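Long-range contacts in GH18 chiitnase (Pseudoalteromonas aurantia, PDB 6K7Z), which acts as a family 18 endochitinase that hydrolyses chitin, probably cutting beta-1,4 bonds between N-acetylglucosamine units within the polymer: residues 4-9 with 21-26; 84-89 with 126-131; 95-100 with 135-140; 159-164 with 206-211. All blocks are in the same frame, centred on the assembly; numbering follows the deposited sequence.

All four contacts lie within the family 18 region of one chain, which folds as a TIM-type (beta/alpha)8 barrel. Interaction 1 comes first along the chain and belongs to the barrel wall. It pairs strand 3-8 with the start of strand 25-33. Interactions 2 and 3 follow, and their segments alternate along the chain. Both use helix 130-144, their centres are about 14 Å apart, and they touch where L89 packs on L96. Interaction 4 comes last and ties a loop after strand 151-154 to helix 198-209. Its centre is about 24 Å from that of interaction 1, across the chain's centre. Interaction 1 closes two wall strands on each other, while 2 to 4 hold neighbouring helices and loops of the outer layer together.

Interaction 1. Residues 4-9 with 21-26; sequences TITYYN and LPYDVV
T6 meets the Y23 ring from above. The two side chains cross at about a right angle. CG2 of T6 lies over the ring centre in a CH-pi contact, 3.6 Å from the centroid of Y23. With OG1 turned opposite the backbone N (chi1 -175°), CG2 falls between that N and the carbonyl carbon, where it sits over the ring. OG1 turns to N259, which also bonds Y23 OH. I5 and V25 are different: they lie side by side and point the same way, with I5 CG1 3.9 Å from V25 CB. The backbones here are neighbouring parallel strands of the TIM barrel wall. The pair I5 and V25 faces W183 on one side of the sheet, and T6 and V26 share the other. T6 N bonds V25 O at 3.2 Å. At the start of the pairing, T4 O takes two N-H groups, from D24 N at 2.9 Å and from V25 N. The D24 carboxylate reaches back: its OD2 is met on the anti side by T4 N at 3.0 Å. T4 OG1 sits 2.5 Å from P22 O, a very short bond whose exact length is doubtful. P22 is the centre of an inverse gamma turn.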
loop_
_atom_site.group_PDB
_atom_site.type_symbol
_atom_site.label_atom_id
_atom_site.label_comp_id
_atom_site.label_asym_id
_atom_site.label_seq_id
_atom_site.Cartn_x
_atom_site.Cartn_y
_atom_site.Cartn_z
ATOM N N THR A 4 9.852 -6.464 -3.106
ATOM C CA THR A 4 10.188 -5.044 -3.136
ATOM C C THR A 4 9.021 -4.319 -3.804
ATOM O O THR A 4 8.591 -4.713 -4.819
ATOM C CB THR A 4 11.527 -4.753 -3.792
ATOM O OG1 THR A 4 11.595 -5.360 -5.042
ATOM C CG2 THR A 4 12.611 -5.259 -2.868
ATOM N N ILE A 5 8.552 -3.270 -3.143
ATOM C CA ILE A 5 7.342 -2.576 -3.551
ATOM C C ILE A 5 7.612 -1.078 -3.522
ATOM O O ILE A 5 8.303 -0.580 -2.627
ATOM C CB ILE A 5 6.169 -2.961 -2.633
ATOM C CG1 ILE A 5 5.998 -4.484 -2.651
ATOM C CG2 ILE A 5 4.867 -2.258 -3.052
ATOM C CD1 ILE A 5 4.828 -4.977 -1.903
ATOM N N THR A 6 7.080 -0.355 -4.506
ATOM C CA THR A 6 7.187 1.095 -4.472
ATOM C C THR A 6 5.871 1.700 -4.918
ATOM O O THR A 6 5.100 1.076 -5.645
ATOM C CB THR A 6 8.348 1.619 -5.346
ATOM O OG1 THR A 6 8.477 3.040 -5.181
ATOM C CG2 THR A 6 8.138 1.275 -6.825
ATOM N N TYR A 7 5.619 2.926 -4.464
ATOM C CA TYR A 7 4.514 3.741 -4.953
ATOM C C TYR A 7 4.999 4.729 -6.004
ATOM O O TYR A 7 6.052 5.353 -5.851
ATOM C CB TYR A 7 3.843 4.520 -3.826
ATOM C CG TYR A 7 2.978 3.670 -2.935
ATOM C CD1 TYR A 7 3.549 2.912 -1.913
ATOM C CD2 TYR A 7 1.609 3.616 -3.118
ATOM C CE1 TYR A 7 2.782 2.114 -1.104
ATOM C CE2 TYR A 7 0.817 2.816 -2.297
ATOM C CZ TYR A 7 1.418 2.074 -1.298
ATOM O OH TYR A 7 0.668 1.280 -0.480
ATOM N N TYR A 8 4.218 4.882 -7.070
ATOM C CA TYR A 8 4.516 5.859 -8.107
ATOM C C TYR A 8 3.431 6.928 -8.065
ATOM O O TYR A 8 2.294 6.679 -8.471
ATOM C CB TYR A 8 4.600 5.191 -9.472
ATOM C CG TYR A 8 5.084 6.114 -10.569
ATOM C CD1 TYR A 8 6.438 6.317 -10.761
ATOM C CD2 TYR A 8 4.196 6.771 -11.410
ATOM C CE1 TYR A 8 6.911 7.138 -11.759
ATOM C CE2 TYR A 8 4.673 7.618 -12.423
ATOM C CZ TYR A 8 6.037 7.796 -12.577
ATOM O OH TYR A 8 6.560 8.617 -13.574
ATOM N N ASN A 9 3.788 8.113 -7.569
ATOM C CA ASN A 9 2.890 9.265 -7.558
ATOM C C ASN A 9 3.535 10.408 -8.322
ATOM O O ASN A 9 3.047 10.768 -9.395
ATOM C CB ASN A 9 2.542 9.654 -6.118
ATOM C CG ASN A 9 1.497 10.768 -6.032
ATOM O OD1 ASN A 9 1.780 11.847 -5.523
ATOM N ND2 ASN A 9 0.283 10.501 -6.512
ATOM N N LEU A 21 14.654 -2.210 -12.711
ATOM C CA LEU A 21 15.091 -2.173 -11.329
ATOM C C LEU A 21 14.515 -3.362 -10.571
ATOM O O LEU A 21 13.565 -4.003 -11.038
ATOM C CB LEU A 21 14.661 -0.849 -10.681
ATOM C CG LEU A 21 15.511 0.287 -11.248
ATOM C CD1 LEU A 21 14.887 1.629 -10.887
ATOM C CD2 LEU A 21 16.938 0.186 -10.717
ATOM N N PRO A 22 15.079 -3.706 -9.440
ATOM C CA PRO A 22 14.646 -4.929 -8.737
ATOM C C PRO A 22 13.402 -4.709 -7.881
ATOM O O PRO A 22 13.401 -4.938 -6.660
ATOM C CB PRO A 22 15.888 -5.281 -7.906
ATOM C CG PRO A 22 16.517 -3.971 -7.614
ATOM C CD PRO A 22 16.278 -3.108 -8.820
ATOM N N TYR A 23 12.330 -4.244 -8.522
ATOM C CA TYR A 23 11.009 -4.161 -7.905
ATOM C C TYR A 23 10.169 -5.362 -8.300
ATOM O O TYR A 23 10.241 -5.839 -9.434
ATOM C CB TYR A 23 10.259 -2.891 -8.314
ATOM C CG TYR A 23 10.759 -1.649 -7.614
ATOM C CD1 TYR A 23 10.568 -1.483 -6.247
ATOM C CD2 TYR A 23 11.412 -0.645 -8.325
ATOM C CE1 TYR A 23 11.032 -0.356 -5.593
ATOM C CE2 TYR A 23 11.875 0.491 -7.687
ATOM C CZ TYR A 23 11.679 0.631 -6.324
ATOM O OH TYR A 23 12.145 1.768 -5.698
ATOM N N ASP A 24 9.364 -5.840 -7.361
ATOM C CA ASP A 24 8.374 -6.853 -7.688
ATOM C C ASP A 24 7.004 -6.266 -7.963
ATOM O O ASP A 24 6.266 -6.805 -8.799
ATOM C CB ASP A 24 8.269 -7.874 -6.555
ATOM C CG ASP A 24 9.560 -8.611 -6.330
ATOM O OD1 ASP A 24 10.088 -9.187 -7.308
ATOM O OD2 ASP A 24 10.056 -8.597 -5.187
ATOM N N VAL A 25 6.659 -5.166 -7.300
ATOM C CA VAL A 25 5.321 -4.586 -7.378
ATOM C C VAL A 25 5.449 -3.074 -7.452
ATOM O O VAL A 25 6.201 -2.466 -6.682
ATOM C CB VAL A 25 4.466 -4.969 -6.153
ATOM C CG1 VAL A 25 3.060 -4.401 -6.294
ATOM C CG2 VAL A 25 4.426 -6.475 -5.960
ATOM N N VAL A 26 4.689 -2.461 -8.350
ATOM C CA VAL A 26 4.590 -1.013 -8.428
ATOM C C VAL A 26 3.135 -0.641 -8.199
ATOM O O VAL A 26 2.248 -1.128 -8.912
ATOM C CB VAL A 26 5.095 -0.475 -9.773
ATOM C CG1 VAL A 26 4.744 0.994 -9.906
ATOM C CG2 VAL A 26 6.600 -0.702 -9.884
#

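Interaction 2. Residues 84-89 with 126-131; sequences NAYRSL and AGYDGA
Y128 lays one face of its ring against the helix backbone at R87. In the TIM barrel this joins helix 83-89, which comes after strand 71-77, to the loop that leads into helix 130-144. The CA of R87 makes a CH-pi contact with the Y128 ring, 4.0 Å from its centroid and 29° off the normal. R87 CB adds to this, 3.8 Å from Y128 CD1. The Y128 side chain starts out with CG between its own N and carbonyl carbon (chi1 76°), which turns the ring toward the helix. The far end of the ring then runs up to Y86. Y128 OH is only 3.0 Å from Y86 CB, a tight fit. The hydroxyl itself bonds D118 and Y116, which come just after strand 111-115. These two residues flank the glutamate of the DXXDXDXE sequence, the probable catalytic acid as in other family 18 chitinases. A leucine in place of Y128 would probably leave D118 and Y116 without their shared hydroxyl partner and open a gap beside R87 CA. The R87 side chain is extended and runs along the loop at the surface. R87 CD passes A126 O at 3.8 Å. A side chain at G127 would run into the carbonyl oxygen before it and into R87 NE. R87 NE comes down on G127 O from out of the carbonyl plane and donates to it, 3.3 Å away.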
loop_
_atom_site.group_PDB
_atom_site.type_symbol
_atom_site.label_atom_id
_atom_site.label_comp_id
_atom_site.label_asym_id
_atom_site.label_seq_id
_atom_site.Cartn_x
_atom_site.Cartn_y
_atom_site.Cartn_z
ATOM N N ASN A 84 -15.613 11.777 4.743
ATOM C CA ASN A 84 -16.984 11.882 4.267
ATOM C C ASN A 84 -17.203 11.062 2.998
ATOM O O ASN A 84 -18.292 10.514 2.793
ATOM C CB ASN A 84 -17.335 13.357 4.036
ATOM C CG ASN A 84 -16.391 14.044 3.051
ATOM O OD1 ASN A 84 -15.232 13.654 2.903
ATOM N ND2 ASN A 84 -16.894 15.070 2.367
ATOM N N ALA A 85 -16.189 10.963 2.135
ATOM C CA ALA A 85 -16.334 10.129 0.945
ATOM C C ALA A 85 -16.406 8.653 1.319
ATOM O O ALA A 85 -17.241 7.910 0.787
ATOM C CB ALA A 85 -15.182 10.390 -0.024
ATOM N N TYR A 86 -15.544 8.217 2.242
ATOM C CA TYR A 86 -15.583 6.837 2.715
ATOM C C TYR A 86 -16.913 6.524 3.389
ATOM O O TYR A 86 -17.455 5.425 3.230
ATOM C CB TYR A 86 -14.444 6.580 3.705
ATOM C CG TYR A 86 -13.052 6.413 3.118
ATOM C CD1 TYR A 86 -12.749 5.347 2.275
ATOM C CD2 TYR A 86 -12.028 7.287 3.461
ATOM C CE1 TYR A 86 -11.463 5.181 1.756
ATOM C CE2 TYR A 86 -10.745 7.126 2.956
ATOM C CZ TYR A 86 -10.468 6.073 2.108
ATOM O OH TYR A 86 -9.185 5.921 1.604
ATOM N N ARG A 87 -17.446 7.470 4.162
ATOM C CA ARG A 87 -18.730 7.242 4.825
ATOM C C ARG A 87 -19.804 6.872 3.815
ATOM O O ARG A 87 -20.569 5.921 4.022
ATOM C CB ARG A 87 -19.148 8.483 5.610
ATOM C CG ARG A 87 -20.338 8.268 6.549
ATOM C CD ARG A 87 -20.743 9.588 7.185
ATOM N NE ARG A 87 -21.755 9.426 8.226
ATOM C CZ ARG A 87 -22.388 10.441 8.806
ATOM N NH1 ARG A 87 -22.121 11.688 8.433
ATOM N NH2 ARG A 87 -23.289 10.213 9.759
ATOM N N SER A 88 -19.876 7.616 2.712
ATOM C CA SER A 88 -20.839 7.300 1.662
ATOM C C SER A 88 -20.536 5.955 1.019
ATOM O O SER A 88 -21.447 5.150 0.786
ATOM C CB SER A 88 -20.840 8.402 0.606
ATOM O OG SER A 88 -21.214 9.644 1.174
ATOM N N LEU A 89 -19.261 5.701 0.713
ATOM C CA LEU A 89 -18.892 4.448 0.072
ATOM C C LEU A 89 -19.235 3.258 0.942
ATOM O O LEU A 89 -19.555 2.184 0.419
ATOM C CB LEU A 89 -17.398 4.435 -0.242
ATOM C CG LEU A 89 -16.926 5.461 -1.262
ATOM C CD1 LEU A 89 -15.415 5.455 -1.282
ATOM C CD2 LEU A 89 -17.475 5.143 -2.645
ATOM N N ALA A 126 -16.203 8.881 12.954
ATOM C CA ALA A 126 -16.424 9.144 11.537
ATOM C C ALA A 126 -17.842 8.852 11.067
ATOM O O ALA A 126 -18.151 9.094 9.897
ATOM C CB ALA A 126 -15.441 8.330 10.688
ATOM N N GLY A 127 -18.707 8.325 11.924
ATOM C CA GLY A 127 -20.048 8.023 11.470
ATOM C C GLY A 127 -20.157 6.799 10.592
ATOM O O GLY A 127 -21.156 6.643 9.890
ATOM N N TYR A 128 -19.147 5.931 10.592
ATOM C CA TYR A 128 -19.253 4.638 9.933
ATOM C C TYR A 128 -18.160 3.741 10.495
ATOM O O TYR A 128 -17.144 4.222 10.996
ATOM C CB TYR A 128 -19.146 4.747 8.399
ATOM C CG TYR A 128 -17.731 4.967 7.882
ATOM C CD1 TYR A 128 -17.157 6.235 7.878
ATOM C CD2 TYR A 128 -16.970 3.901 7.402
ATOM C CE1 TYR A 128 -15.851 6.442 7.409
ATOM C CE2 TYR A 128 -15.660 4.097 6.933
ATOM C CZ TYR A 128 -15.115 5.369 6.935
ATOM O OH TYR A 128 -13.829 5.561 6.481
ATOM N N ASP A 129 -18.400 2.438 10.431
ATOM C CA ASP A 129 -17.475 1.443 10.962
ATOM C C ASP A 129 -16.393 1.182 9.915
ATOM O O ASP A 129 -16.654 0.549 8.891
ATOM C CB ASP A 129 -18.248 0.176 11.312
ATOM C CG ASP A 129 -17.420 -0.832 12.084
ATOM O OD1 ASP A 129 -16.190 -0.885 11.887
ATOM O OD2 ASP A 129 -18.015 -1.582 12.886
ATOM N N GLY A 130 -15.180 1.670 10.163
ATOM C CA GLY A 130 -14.130 1.531 9.163
ATOM C C GLY A 130 -13.650 0.100 8.992
ATOM O O GLY A 130 -13.319 -0.325 7.879
ATOM N N ALA A 131 -13.586 -0.658 10.087
ATOM C CA ALA A 131 -13.180 -2.053 9.983
ATOM C C ALA A 131 -14.169 -2.843 9.140
ATOM O O ALA A 131 -13.775 -3.594 8.240
ATOM C CB ALA A 131 -13.035 -2.667 11.376
#

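Interaction 3. Residues 95-100 with 135-140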
loop_
_atom_site.group_PDB
_atom_site.type_symbol
_atom_site.label_atom_id
_atom_site.label_comp_id
_atom_site.label_asym_id
_atom_site.label_seq_id
_atom_site.Cartn_x
_atom_site.Cartn_y
_atom_site.Cartn_z
ATOM N N LYS A 95 -20.863 -1.721 -4.981
ATOM C CA LYS A 95 -20.749 -0.797 -6.096
ATOM C C LYS A 95 -19.325 -0.281 -6.227
ATOM O O LYS A 95 -18.785 -0.207 -7.338
ATOM C CB LYS A 95 -21.732 0.361 -5.912
ATOM C CG LYS A 95 -21.759 1.341 -7.063
ATOM C CD LYS A 95 -22.938 2.316 -6.946
ATOM C CE LYS A 95 -23.083 3.140 -8.226
ATOM N NZ LYS A 95 -24.093 4.241 -8.133
ATOM N N LEU A 96 -18.708 0.081 -5.099
ATOM C CA LEU A 96 -17.308 0.486 -5.109
ATOM C C LEU A 96 -16.426 -0.638 -5.638
ATOM O O LEU A 96 -15.581 -0.423 -6.520
ATOM C CB LEU A 96 -16.883 0.898 -3.697
ATOM C CG LEU A 96 -15.408 1.265 -3.510
ATOM C CD1 LEU A 96 -15.042 2.453 -4.383
ATOM C CD2 LEU A 96 -15.092 1.560 -2.049
ATOM N N ALA A 97 -16.638 -1.859 -5.133
ATOM C CA ALA A 97 -15.840 -2.995 -5.587
ATOM C C ALA A 97 -15.949 -3.181 -7.091
ATOM O O ALA A 97 -14.945 -3.437 -7.768
ATOM C CB ALA A 97 -16.274 -4.267 -4.865
ATOM N N ASP A 98 -17.163 -3.047 -7.635
ATOM C CA ASP A 98 -17.345 -3.241 -9.068
ATOM C C ASP A 98 -16.612 -2.173 -9.861
ATOM O O ASP A 98 -15.985 -2.472 -10.885
ATOM C CB ASP A 98 -18.831 -3.231 -9.423
ATOM C CG ASP A 98 -19.060 -3.184 -10.922
ATOM O OD1 ASP A 98 -18.913 -4.239 -11.579
ATOM O OD2 ASP A 98 -19.364 -2.088 -11.450
ATOM N N SER A 99 -16.672 -0.921 -9.402
ATOM C CA SER A 99 -15.921 0.142 -10.069
ATOM C C SER A 99 -14.420 -0.130 -10.036
ATOM O O SER A 99 -13.721 0.047 -11.043
ATOM C CB SER A 99 -16.236 1.486 -9.420
ATOM O OG SER A 99 -17.620 1.779 -9.513
ATOM N N LEU A 100 -13.898 -0.544 -8.880
ATOM C CA LEU A 100 -12.467 -0.819 -8.776
ATOM C C LEU A 100 -12.066 -2.006 -9.650
ATOM O O LEU A 100 -11.070 -1.946 -10.389
ATOM C CB LEU A 100 -12.086 -1.078 -7.316
ATOM C CG LEU A 100 -12.044 0.108 -6.347
ATOM C CD1 LEU A 100 -11.822 -0.394 -4.932
ATOM C CD2 LEU A 100 -10.948 1.089 -6.716
ATOM N N ILE A 135 -13.453 -4.746 5.712
ATOM C CA ILE A 135 -13.795 -6.164 5.609
ATOM C C ILE A 135 -14.712 -6.409 4.415
ATOM O O ILE A 135 -14.449 -7.281 3.580
ATOM C CB ILE A 135 -14.432 -6.647 6.921
ATOM C CG1 ILE A 135 -13.352 -6.743 7.997
ATOM C CG2 ILE A 135 -15.187 -7.973 6.726
ATOM C CD1 ILE A 135 -13.900 -6.853 9.399
ATOM N N SER A 136 -15.796 -5.645 4.318
ATOM C CA SER A 136 -16.735 -5.832 3.208
ATOM C C SER A 136 -16.097 -5.494 1.867
ATOM O O SER A 136 -16.284 -6.220 0.883
ATOM C CB SER A 136 -17.988 -4.983 3.429
ATOM O OG SER A 136 -18.848 -5.080 2.297
ATOM N N LEU A 137 -15.367 -4.377 1.793
ATOM C CA LEU A 137 -14.706 -4.030 0.540
ATOM C C LEU A 137 -13.736 -5.126 0.103
ATOM O O LEU A 137 -13.707 -5.503 -1.073
ATOM C CB LEU A 137 -13.977 -2.694 0.671
ATOM C CG LEU A 137 -13.212 -2.271 -0.584
ATOM C CD1 LEU A 137 -14.158 -2.087 -1.767
ATOM C CD2 LEU A 137 -12.381 -1.001 -0.331
ATOM N N THR A 138 -12.954 -5.670 1.042
ATOM C CA THR A 138 -12.025 -6.731 0.670
ATOM C C THR A 138 -12.765 -7.947 0.125
ATOM O O THR A 138 -12.383 -8.495 -0.914
ATOM C CB THR A 138 -11.145 -7.116 1.861
ATOM O OG1 THR A 138 -10.312 -6.006 2.221
ATOM C CG2 THR A 138 -10.256 -8.298 1.507
ATOM N N GLN A 139 -13.858 -8.350 0.782
ATOM C CA GLN A 139 -14.597 -9.523 0.336
ATOM C C GLN A 139 -15.170 -9.310 -1.059
ATOM O O GLN A 139 -15.063 -10.182 -1.929
ATOM C CB GLN A 139 -15.711 -9.846 1.332
ATOM C CG GLN A 139 -15.222 -10.477 2.628
ATOM C CD GLN A 139 -16.314 -10.592 3.678
ATOM O OE1 GLN A 139 -17.300 -9.856 3.648
ATOM N NE2 GLN A 139 -16.135 -11.512 4.621
ATOM N N GLU A 140 -15.783 -8.149 -1.290
ATOM C CA GLU A 140 -16.410 -7.893 -2.580
ATOM C C GLU A 140 -15.372 -7.760 -3.681
ATOM O O GLU A 140 -15.601 -8.182 -4.820
ATOM C CB GLU A 140 -17.267 -6.633 -2.498
ATOM C CG GLU A 140 -18.379 -6.719 -1.481
ATOM C CD GLU A 140 -19.506 -7.614 -1.947
ATOM O OE1 GLU A 140 -19.450 -8.102 -3.104
ATOM O OE2 GLU A 140 -20.453 -7.809 -1.165
#
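Helices 95-100 and 135-140 run in broadly the same direction, with axes 9.0 Å apart at closest approach and crossing at -46°. The backbones come nearest at A97 and E140, whose CA atoms are 5.8 Å apart. The small side chain of A97 permits this: its CB touches E140 CB at 3.5 Å. Beyond CB the E140 chain bends at chi2 (-74°). Its carboxylate makes salt bridges with K143 and R144 on its own helix, and the side chain packs on A97 through CB. L137 carries the other half of the contact. Its CG is anti to the backbone N (chi1 178°), which sends CD1 across to the facing helix. There CD1 meets three residues. L137 CD1 is 3.8 Å from L96 CD2, and the two leucines cross at a slant. L137 CD1 is 4.3 Å from A97 CB and from L100 CD1. L96 and L100 go on to touch L41 of strand 41-43, so the apolar patch extends past the helix pair. Between the two segments the contact is apolar; just beside it S136 OG bonds T93 OG1. These are successive outer-layer helices, before and after strand 111-115, packed side by side as in a TIM barrel.

Interaction 4. Residues 159-164 with 206-211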
loop_
_atom_site.group_PDB
_atom_site.type_symbol
_atom_site.label_atom_id
_atom_site.label_comp_id
_atom_site.label_asym_id
_atom_site.label_seq_id
_atom_site.Cartn_x
_atom_site.Cartn_y
_atom_site.Cartn_z
ATOM N N PRO A 159 -0.404 2.042 14.110
ATOM C CA PRO A 159 -1.458 1.995 15.145
ATOM C C PRO A 159 -2.631 1.114 14.762
ATOM O O PRO A 159 -3.304 0.565 15.647
ATOM C CB PRO A 159 -1.881 3.462 15.292
ATOM C CG PRO A 159 -0.673 4.240 14.901
ATOM C CD PRO A 159 -0.058 3.440 13.775
ATOM N N TYR A 160 -2.879 0.948 13.463
ATOM C CA TYR A 160 -3.992 0.128 13.005
ATOM C C TYR A 160 -3.828 -1.337 13.383
ATOM O O TYR A 160 -4.824 -2.074 13.392
ATOM C CB TYR A 160 -4.129 0.221 11.492
ATOM C CG TYR A 160 -4.449 1.586 10.910
ATOM C CD1 TYR A 160 -4.698 2.698 11.716
ATOM C CD2 TYR A 160 -4.486 1.756 9.533
ATOM C CE1 TYR A 160 -4.995 3.936 11.142
ATOM C CE2 TYR A 160 -4.784 2.971 8.963
ATOM C CZ TYR A 160 -5.027 4.057 9.763
ATOM O OH TYR A 160 -5.321 5.256 9.157
ATOM N N LEU A 161 -2.600 -1.772 13.668
ATOM C CA LEU A 161 -2.250 -3.176 13.867
ATOM C C LEU A 161 -1.847 -3.494 15.306
ATOM O O LEU A 161 -1.415 -4.617 15.593
ATOM C CB LEU A 161 -1.114 -3.563 12.917
ATOM C CG LEU A 161 -1.489 -3.559 11.430
ATOM C CD1 LEU A 161 -0.263 -3.480 10.534
ATOM C CD2 LEU A 161 -2.315 -4.781 11.087
ATOM N N GLU A 162 -1.988 -2.540 16.214
ATOM C CA GLU A 162 -1.577 -2.708 17.601
ATOM C C GLU A 162 -2.702 -3.396 18.369
ATOM O O GLU A 162 -3.739 -2.783 18.648
ATOM C CB GLU A 162 -1.226 -1.350 18.199
ATOM C CG GLU A 162 0.092 -0.782 17.657
ATOM C CD GLU A 162 1.290 -1.533 18.197
ATOM O OE1 GLU A 162 1.344 -1.717 19.432
ATOM O OE2 GLU A 162 2.163 -1.954 17.405
ATOM N N GLN A 163 -2.506 -4.675 18.678
ATOM C CA GLN A 163 -3.452 -5.434 19.495
ATOM C C GLN A 163 -3.873 -4.635 20.718
ATOM O O GLN A 163 -3.027 -4.140 21.467
ATOM C CB GLN A 163 -2.821 -6.760 19.922
ATOM C CG GLN A 163 -3.748 -7.683 20.705
ATOM C CD GLN A 163 -4.774 -8.385 19.823
ATOM O OE1 GLN A 163 -5.983 -8.156 19.941
ATOM N NE2 GLN A 163 -4.294 -9.260 18.948
ATOM N N GLY A 164 -5.172 -4.453 20.888
ATOM C CA GLY A 164 -5.666 -3.709 22.018
ATOM C C GLY A 164 -5.687 -2.208 21.894
ATOM O O GLY A 164 -6.191 -1.545 22.724
ATOM N N LEU A 206 7.409 -7.841 14.089
ATOM C CA LEU A 206 7.275 -9.234 14.497
ATOM C C LEU A 206 5.883 -9.511 15.062
ATOM O O LEU A 206 5.263 -10.532 14.737
ATOM C CB LEU A 206 8.357 -9.578 15.519
ATOM C CG LEU A 206 9.790 -9.503 14.995
ATOM C CD1 LEU A 206 10.800 -9.642 16.151
ATOM C CD2 LEU A 206 10.016 -10.572 13.938
ATOM N N ASN A 207 5.374 -8.601 15.895
ATOM C CA ASN A 207 4.019 -8.746 16.427
ATOM C C ASN A 207 2.997 -8.839 15.305
ATOM O O ASN A 207 2.062 -9.656 15.362
ATOM C CB ASN A 207 3.683 -7.561 17.338
ATOM C CG ASN A 207 4.439 -7.592 18.640
ATOM O OD1 ASN A 207 4.994 -8.620 19.016
ATOM N ND2 ASN A 207 4.452 -6.467 19.347
ATOM N N TYR A 208 3.152 -8.001 14.275
ATOM C CA TYR A 208 2.168 -7.984 13.199
ATOM C C TYR A 208 2.181 -9.291 12.421
ATOM O O TYR A 208 1.132 -9.740 11.940
ATOM C CB TYR A 208 2.422 -6.810 12.250
ATOM C CG TYR A 208 2.442 -5.446 12.899
ATOM C CD1 TYR A 208 1.857 -5.220 14.143
ATOM C CD2 TYR A 208 3.047 -4.375 12.261
ATOM C CE1 TYR A 208 1.895 -3.963 14.737
ATOM C CE2 TYR A 208 3.073 -3.119 12.837
ATOM C CZ TYR A 208 2.502 -2.916 14.068
ATOM O OH TYR A 208 2.555 -1.660 14.633
ATOM N N THR A 209 3.358 -9.918 12.276
ATOM C CA THR A 209 3.400 -11.185 11.554
ATOM C C THR A 209 2.681 -12.298 12.300
ATOM O O THR A 209 2.374 -13.329 11.694
ATOM C CB THR A 209 4.832 -11.647 11.292
ATOM O OG1 THR A 209 5.469 -11.946 12.540
ATOM C CG2 THR A 209 5.613 -10.575 10.546
ATOM N N LYS A 210 2.426 -12.111 13.587
ATOM C CA LYS A 210 1.797 -13.119 14.430
ATOM C C LYS A 210 0.320 -12.857 14.673
ATOM O O LYS A 210 -0.308 -13.597 15.441
ATOM C CB LYS A 210 2.536 -13.207 15.766
ATOM C CG LYS A 210 3.988 -13.637 15.611
ATOM C CD LYS A 210 4.688 -13.702 16.964
ATOM C CE LYS A 210 6.166 -14.008 16.800
ATOM N NZ LYS A 210 6.901 -13.920 18.100
ATOM N N LEU A 211 -0.247 -11.825 14.049
ATOM C CA LEU A 211 -1.686 -11.621 14.111
ATOM C C LEU A 211 -2.402 -12.762 13.393
ATOM O O LEU A 211 -1.822 -13.421 12.532
ATOM C CB LEU A 211 -2.067 -10.272 13.494
ATOM C CG LEU A 211 -1.729 -9.026 14.330
ATOM C CD1 LEU A 211 -1.830 -7.762 13.497
ATOM C CD2 LEU A 211 -2.621 -8.920 15.561
HETATM O O HOH W 1 3.962 -3.172 18.680
#
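This is a mixed apolar and polar contact in which L161 and E162 of a loop both grip Y208, near the end of a helix. In the TIM barrel the loop follows strand 151-154 and precedes helix 169-177. The helix is 198-209, which leads on toward strand 219-224. L161 comes over one face of the Y208 ring at about a right angle. L161 CB makes a CH-pi contact, 3.7 Å from the centroid of the Y208 ring, 18° off the normal and shifted toward the rim. L161 CD1 lies over the same face, toward the CD2 edge, 3.8 Å from Y208 CD2. The second branch, L161 CD2, meets L211 CD1 at 3.9 Å. L161 also touches L184 and V186 of strand 183-187, so the cluster reaches the barrel wall. L211 is flanked in turn by Q163, whose NE2 lies 3.8 Å from L211 CD2. E162 meets the ring differently. Its CB points away from the helix, but the chain bends at chi2 (-72°) and brings the carboxylate to the ring edge. Carboxylate and ring planes stand 74° apart. A phenylalanine in place of Y208 would probably keep the packing on L161 but cost E162 OE2 its phenol donor, with a water and a weak bond to S204 remaining. That water donates to E162 OE2 and, weakly, accepts from N207 ND2. The phenol bond itself runs from Y208 OH to the anti lone pair of E162 OE2, at 2.8 Å.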